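Local structure of VP1 (New Jersey polyomavirus-2013, 6Y5Y) at residues T39-W44 with A89-P94; L129-E134 with G141-I146. The protein binds 3'-sialyllactose and, as the major capsid protein, forms the pentamers of the viral capsid, probably attaching the virus to host cells. All coordinates share one frame; numbering follows the deposited sequence.

In the fold
Interactions 1 and 2 have their centres 39 Å apart and their nearest atoms about 17 Å apart; both lie in the polyomavirus coat protein region of VP1 and follow one another in series along the chain. Strand 271-284 connects them: it pairs with strand 87-92 of interaction 1 through Leu272 and Val274 and, at its far end, the backbone of Val284 bonds to that of Lys132 of interaction 2. Interaction 1 is packing inside the beta-sandwich, whereas interaction 2 shapes a loop between strands 104-117 and 150-157. Both border the same neighbouring subunit of the five-chain assembly, interaction 1 through Glu42 and Trp44, interaction 2 through residues such as Met133 and Pro142.

Interaction 1: T39-W44 with A89-P94; sequences TEIELW and ARVQLP. With MG (magnesium ion), chain B.
The interior of the VP1 beta-sandwich illustrates how strands join without sharing hydrogen bonds: Ile41 and Leu43 of strand 28-45 face Val91 and Leu93, at and just beyond the end of strand 87-92. The backbones stay apart, with Ile41 CA and Val91 CA 8.2 Å from each other, and branched side chains fill the interval. Ile41 serves two partners by forking. With its CG1 anti to the carbonyl carbon (chi1 -58°), CG2 slides past Val91 CG1 at 3.7 Å while CG1 lies 3.7 Å from Leu93 CD2. Val91 forks in the same manner, its other methyl CG2 meeting Leu43 CD2 at 3.6 Å. Leu29 of a neighbouring subunit packs on both Leu43 and Val91, extending this apolar layer across the subunit boundary.

Strand alternation turns Glu40, Glu42, Arg90 and Gln92 away from the apolar interior. On the side where neighbouring subunits approach, Glu42 OE2 binds magnesium at 2.5 Å and is also hydrogen-bonded to Tyr299 OH; Ser226 of a further subunit, a residue known to bind magnesium in this protein, packs on Glu42. On the other, the end of the Arg90 guanidinium holds Gln92 OE1 in its plane through NH1 (2.9 Å) and NH2, both donors lying on the same face of the Gln92 amide. The amide's rotation is fixed further by NE2, which reaches a lone pair of Leu93 O at 3.0 Å. Apolar side chains meeting between two sheets are the pattern of a beta-sandwich, here the jelly roll of the polyomavirus major capsid protein.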
loop_
_atom_site.group_PDB
_atom_site.type_symbol
_atom_site.label_atom_id
_atom_site.label_comp_id
_atom_site.label_asym_id
_atom_site.label_seq_id
_atom_site.Cartn_x
_atom_site.Cartn_y
_atom_site.Cartn_z
ATOM N N THR D 39 -15.214 -0.362 34.308
ATOM C CA THR D 39 -16.040 0.760 33.886
ATOM C C THR D 39 -15.651 1.145 32.464
ATOM O O THR D 39 -14.586 0.770 31.968
ATOM C CB THR D 39 -15.906 1.967 34.830
ATOM O OG1 THR D 39 -17.036 2.831 34.650
ATOM C CG2 THR D 39 -14.632 2.761 34.538
ATOM N N GLU D 40 -16.538 1.890 31.803
ATOM C CA GLU D 40 -16.319 2.332 30.433
ATOM C C GLU D 40 -16.519 3.835 30.343
ATOM O O GLU D 40 -17.390 4.391 31.017
ATOM C CB GLU D 40 -17.263 1.636 29.452
ATOM C CG GLU D 40 -16.922 0.185 29.208
ATOM C CD GLU D 40 -17.699 -0.399 28.050
ATOM O OE1 GLU D 40 -18.622 0.283 27.557
ATOM O OE2 GLU D 40 -17.385 -1.536 27.632
ATOM N N ILE D 41 -15.715 4.478 29.499
ATOM C CA ILE D 41 -15.725 5.927 29.324
ATOM C C ILE D 41 -15.849 6.230 27.838
ATOM O O ILE D 41 -15.091 5.684 27.029
ATOM C CB ILE D 41 -14.447 6.572 29.898
ATOM C CG1 ILE D 41 -14.305 6.243 31.387
ATOM C CG2 ILE D 41 -14.449 8.067 29.680
ATOM C CD1 ILE D 41 -15.498 6.655 32.207
ATOM N N GLU D 42 -16.793 7.102 27.480
ATOM C CA GLU D 42 -16.964 7.554 26.107
ATOM C C GLU D 42 -16.805 9.064 26.043
ATOM O O GLU D 42 -17.182 9.777 26.979
ATOM C CB GLU D 42 -18.334 7.178 25.557
ATOM C CG GLU D 42 -18.573 5.691 25.411
ATOM C CD GLU D 42 -19.982 5.395 24.940
ATOM O OE1 GLU D 42 -20.904 5.398 25.788
ATOM O OE2 GLU D 42 -20.169 5.174 23.719
ATOM N N LEU D 43 -16.260 9.551 24.926
ATOM C CA LEU D 43 -16.110 10.989 24.729
ATOM C C LEU D 43 -15.840 11.290 23.260
ATOM O O LEU D 43 -15.437 10.418 22.486
ATOM C CB LEU D 43 -14.989 11.558 25.603
ATOM C CG LEU D 43 -13.608 10.973 25.302
ATOM C CD1 LEU D 43 -12.732 11.968 24.561
ATOM C CD2 LEU D 43 -12.937 10.485 26.578
ATOM N N TRP D 44 -16.086 12.541 22.889
ATOM C CA TRP D 44 -15.654 13.103 21.620
ATOM C C TRP D 44 -14.572 14.145 21.875
ATOM O O TRP D 44 -14.573 14.828 22.906
ATOM C CB TRP D 44 -16.813 13.780 20.873
ATOM C CG TRP D 44 -17.880 12.882 20.324
ATOM C CD1 TRP D 44 -19.083 12.597 20.899
ATOM C CD2 TRP D 44 -17.864 12.194 19.068
ATOM N NE1 TRP D 44 -19.810 11.760 20.090
ATOM C CE2 TRP D 44 -19.083 11.495 18.959
ATOM C CE3 TRP D 44 -16.930 12.093 18.029
ATOM C CZ2 TRP D 44 -19.399 10.706 17.850
ATOM C CZ3 TRP D 44 -17.243 11.313 16.930
ATOM C CH2 TRP D 44 -18.468 10.629 16.849
ATOM N N ALA D 89 -8.021 15.870 26.547
ATOM C CA ALA D 89 -8.957 16.039 27.650
ATOM C C ALA D 89 -8.561 15.111 28.787
ATOM O O ALA D 89 -7.971 14.053 28.565
ATOM C CB ALA D 89 -10.400 15.747 27.221
ATOM N N ARG D 90 -8.896 15.519 30.002
ATOM C CA ARG D 90 -8.814 14.659 31.173
ATOM C C ARG D 90 -10.225 14.299 31.606
ATOM O O ARG D 90 -11.063 15.187 31.790
ATOM C CB ARG D 90 -8.068 15.348 32.317
ATOM C CG ARG D 90 -8.053 14.551 33.613
ATOM C CD ARG D 90 -7.566 15.416 34.778
ATOM N NE ARG D 90 -7.502 14.678 36.040
ATOM C CZ ARG D 90 -8.555 14.407 36.809
ATOM N NH1 ARG D 90 -9.772 14.801 36.445
ATOM N NH2 ARG D 90 -8.392 13.734 37.943
ATOM N N VAL D 91 -10.494 13.009 31.752
ATOM C CA VAL D 91 -11.784 12.531 32.229
ATOM C C VAL D 91 -11.659 12.167 33.701
ATOM O O VAL D 91 -10.745 11.427 34.098
ATOM C CB VAL D 91 -12.278 11.331 31.401
ATOM C CG1 VAL D 91 -13.666 10.911 31.851
ATOM C CG2 VAL D 91 -12.271 11.680 29.919
ATOM N N GLN D 92 -12.565 12.699 34.517
ATOM C CA GLN D 92 -12.622 12.332 35.925
ATOM C C GLN D 92 -13.278 10.962 36.051
ATOM O O GLN D 92 -14.396 10.757 35.566
ATOM C CB GLN D 92 -13.395 13.379 36.726
ATOM C CG GLN D 92 -13.498 13.046 38.196
ATOM C CD GLN D 92 -12.141 12.951 38.851
ATOM O OE1 GLN D 92 -11.294 13.833 38.684
ATOM N NE2 GLN D 92 -11.918 11.873 39.596
ATOM N N LEU D 93 -12.576 10.023 36.667
ATOM C CA LEU D 93 -13.083 8.675 36.872
ATOM C C LEU D 93 -13.727 8.563 38.244
ATOM O O LEU D 93 -13.541 9.430 39.103
ATOM C CB LEU D 93 -11.941 7.677 36.729
ATOM C CG LEU D 93 -11.268 7.679 35.357
ATOM C CD1 LEU D 93 -10.038 6.798 35.391
ATOM C CD2 LEU D 93 -12.253 7.194 34.305
ATOM N N PRO D 94 -14.500 7.500 38.485
ATOM C CA PRO D 94 -15.030 7.275 39.835
ATOM C C PRO D 94 -13.911 7.205 40.865
ATOM O O PRO D 94 -12.873 6.575 40.646
ATOM C CB PRO D 94 -15.769 5.939 39.711
ATOM C CG PRO D 94 -16.170 5.869 38.273
ATOM C CD PRO D 94 -15.060 6.549 37.507
HETATM MG MG MG B . -22.033 3.655 23.229
#

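Interaction 2: L129-E134 with G141-I146; sequences LEAKME and GPSRPI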
loop_
_atom_site.group_PDB
_atom_site.type_symbol
_atom_site.label_atom_id
_atom_site.label_comp_id
_atom_site.label_asym_id
_atom_site.label_seq_id
_atom_site.Cartn_x
_atom_site.Cartn_y
_atom_site.Cartn_z
ATOM N N LEU D 129 -16.254 25.343 -0.695
ATOM C CA LEU D 129 -16.316 26.800 -0.732
ATOM C C LEU D 129 -14.921 27.407 -0.855
ATOM O O LEU D 129 -14.012 27.054 -0.095
ATOM C CB LEU D 129 -17.016 27.291 0.537
ATOM C CG LEU D 129 -17.209 28.783 0.794
ATOM C CD1 LEU D 129 -18.103 29.410 -0.260
ATOM C CD2 LEU D 129 -17.776 28.988 2.201
ATOM N N GLU D 130 -14.757 28.311 -1.833
ATOM C CA GLU D 130 -13.541 29.079 -2.127
ATOM C C GLU D 130 -12.400 28.231 -2.683
ATOM O O GLU D 130 -11.297 28.755 -2.911
ATOM C CB GLU D 130 -13.040 29.850 -0.899
ATOM C CG GLU D 130 -13.969 30.967 -0.433
ATOM C CD GLU D 130 -13.495 31.627 0.850
ATOM O OE1 GLU D 130 -12.282 31.530 1.170
ATOM O OE2 GLU D 130 -14.340 32.231 1.545
ATOM N N ALA D 131 -12.638 26.953 -2.956
ATOM C CA ALA D 131 -11.563 26.055 -3.351
ATOM C C ALA D 131 -11.260 26.133 -4.842
ATOM O O ALA D 131 -12.138 26.372 -5.677
ATOM C CB ALA D 131 -11.904 24.612 -2.965
ATOM N N LYS D 132 -9.986 25.905 -5.162
ATOM C CA LYS D 132 -9.502 25.851 -6.537
ATOM C C LYS D 132 -10.290 24.838 -7.366
ATOM O O LYS D 132 -10.719 23.791 -6.869
ATOM C CB LYS D 132 -8.017 25.485 -6.529
ATOM C CG LYS D 132 -7.380 25.170 -7.875
ATOM C CD LYS D 132 -5.874 24.934 -7.690
ATOM C CE LYS D 132 -5.155 24.647 -9.006
ATOM N NZ LYS D 132 -5.397 25.708 -10.023
ATOM N N MET D 133 -10.473 25.157 -8.647
ATOM C CA MET D 133 -11.159 24.269 -9.582
ATOM C C MET D 133 -10.176 23.260 -10.168
ATOM O O MET D 133 -9.117 23.640 -10.675
ATOM C CB MET D 133 -11.817 25.071 -10.711
ATOM C CG MET D 133 -12.398 24.204 -11.832
ATOM S SD MET D 133 -13.228 25.172 -13.121
ATOM C CE MET D 133 -11.816 25.936 -13.919
ATOM N N GLU D 134 -10.525 21.970 -10.096
ATOM C CA GLU D 134 -9.680 20.927 -10.689
ATOM C C GLU D 134 -10.169 20.644 -12.108
ATOM O O GLU D 134 -10.887 19.675 -12.381
ATOM C CB GLU D 134 -9.674 19.670 -9.821
ATOM C CG GLU D 134 -8.725 18.580 -10.308
ATOM C CD GLU D 134 -7.280 19.031 -10.400
ATOM O OE1 GLU D 134 -6.518 18.400 -11.169
ATOM O OE2 GLU D 134 -6.902 20.009 -9.710
ATOM N N GLY D 141 -15.402 22.640 -13.920
ATOM C CA GLY D 141 -15.240 21.314 -13.352
ATOM C C GLY D 141 -15.423 21.290 -11.849
ATOM O O GLY D 141 -15.920 22.240 -11.242
ATOM N N PRO D 142 -15.026 20.190 -11.214
ATOM C CA PRO D 142 -15.160 20.088 -9.761
ATOM C C PRO D 142 -14.106 20.929 -9.065
ATOM O O PRO D 142 -13.098 21.329 -9.652
ATOM C CB PRO D 142 -14.906 18.600 -9.500
ATOM C CG PRO D 142 -13.850 18.273 -10.518
ATOM C CD PRO D 142 -14.208 19.094 -11.760
ATOM N N SER D 143 -14.349 21.183 -7.784
ATOM C CA SER D 143 -13.280 21.693 -6.937
ATOM C C SER D 143 -12.294 20.575 -6.620
ATOM O O SER D 143 -12.631 19.387 -6.673
ATOM C CB SER D 143 -13.850 22.301 -5.650
ATOM O OG SER D 143 -13.879 21.366 -4.575
ATOM N N ARG D 144 -11.048 20.961 -6.362
ATOM C CA ARG D 144 -10.128 20.073 -5.675
ATOM C C ARG D 144 -10.788 19.572 -4.400
ATOM O O ARG D 144 -11.301 20.389 -3.619
ATOM C CB ARG D 144 -8.844 20.811 -5.302
ATOM C CG ARG D 144 -7.951 21.122 -6.454
ATOM C CD ARG D 144 -6.887 20.060 -6.600
ATOM N NE ARG D 144 -5.859 20.502 -7.529
ATOM C CZ ARG D 144 -4.660 20.937 -7.166
ATOM N NH1 ARG D 144 -4.314 20.968 -5.885
ATOM N NH2 ARG D 144 -3.799 21.325 -8.094
ATOM N N PRO D 145 -10.812 18.263 -4.152
ATOM C CA PRO D 145 -11.276 17.774 -2.855
ATOM C C PRO D 145 -10.154 17.888 -1.832
ATOM O O PRO D 145 -8.990 18.114 -2.168
ATOM C CB PRO D 145 -11.625 16.304 -3.133
ATOM C CG PRO D 145 -10.591 15.902 -4.167
ATOM C CD PRO D 145 -10.335 17.165 -5.016
ATOM N N ILE D 146 -10.527 17.715 -0.562
ATOM C CA ILE D 146 -9.523 17.609 0.491
ATOM C C ILE D 146 -8.557 16.487 0.144
ATOM O O ILE D 146 -8.970 15.353 -0.132
ATOM C CB ILE D 146 -10.186 17.360 1.854
ATOM C CG1 ILE D 146 -11.096 18.528 2.234
ATOM C CG2 ILE D 146 -9.117 17.134 2.936
ATOM C CD1 ILE D 146 -10.357 19.850 2.379
#
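Glu134 and Arg144 meet through a salt bridge in which Arg144 NE donates to Glu134 OE2; the modelled separation of 2.5 Å is very short, and its exact value is doubtful. OE2 sits at the guanidinium edge, close to its plane, although the carboxylate and guanidinium planes are turned 52° apart, and the bend of Arg144 at chi2 (-96°) carries NE to it. Over one guanidinium face runs the aliphatic part of Lys132, whose CE is 3.7 Å from Arg144 NH2.

Behind these side chains a single beta bridge sets the register. Arg144 N donates to Lys132 O at 2.9 Å, and Glu134 N to Pro142 O at 2.7 Å, the two bonds lying on either side of the Met133 and Ser143 pair. Met133 SD accepts a weak bond from Gly141 N, 3.4 Å away. Ala131 CB packs on Ser143 CB at 4.0 Å, and Ser143 OG, hydrogen-bonded to Arg144 O and Leu128 N, ties this part of the loop to the chain just before Leu129.

Both segments belong to the loop between strands 104-117 and 150-157. Ala131, Lys132 and Arg144 rest against the end of strand 271-284, where the backbones of Lys132 and Val284 are hydrogen-bonded, and a neighbouring subunit adjoins Met133 and Pro142.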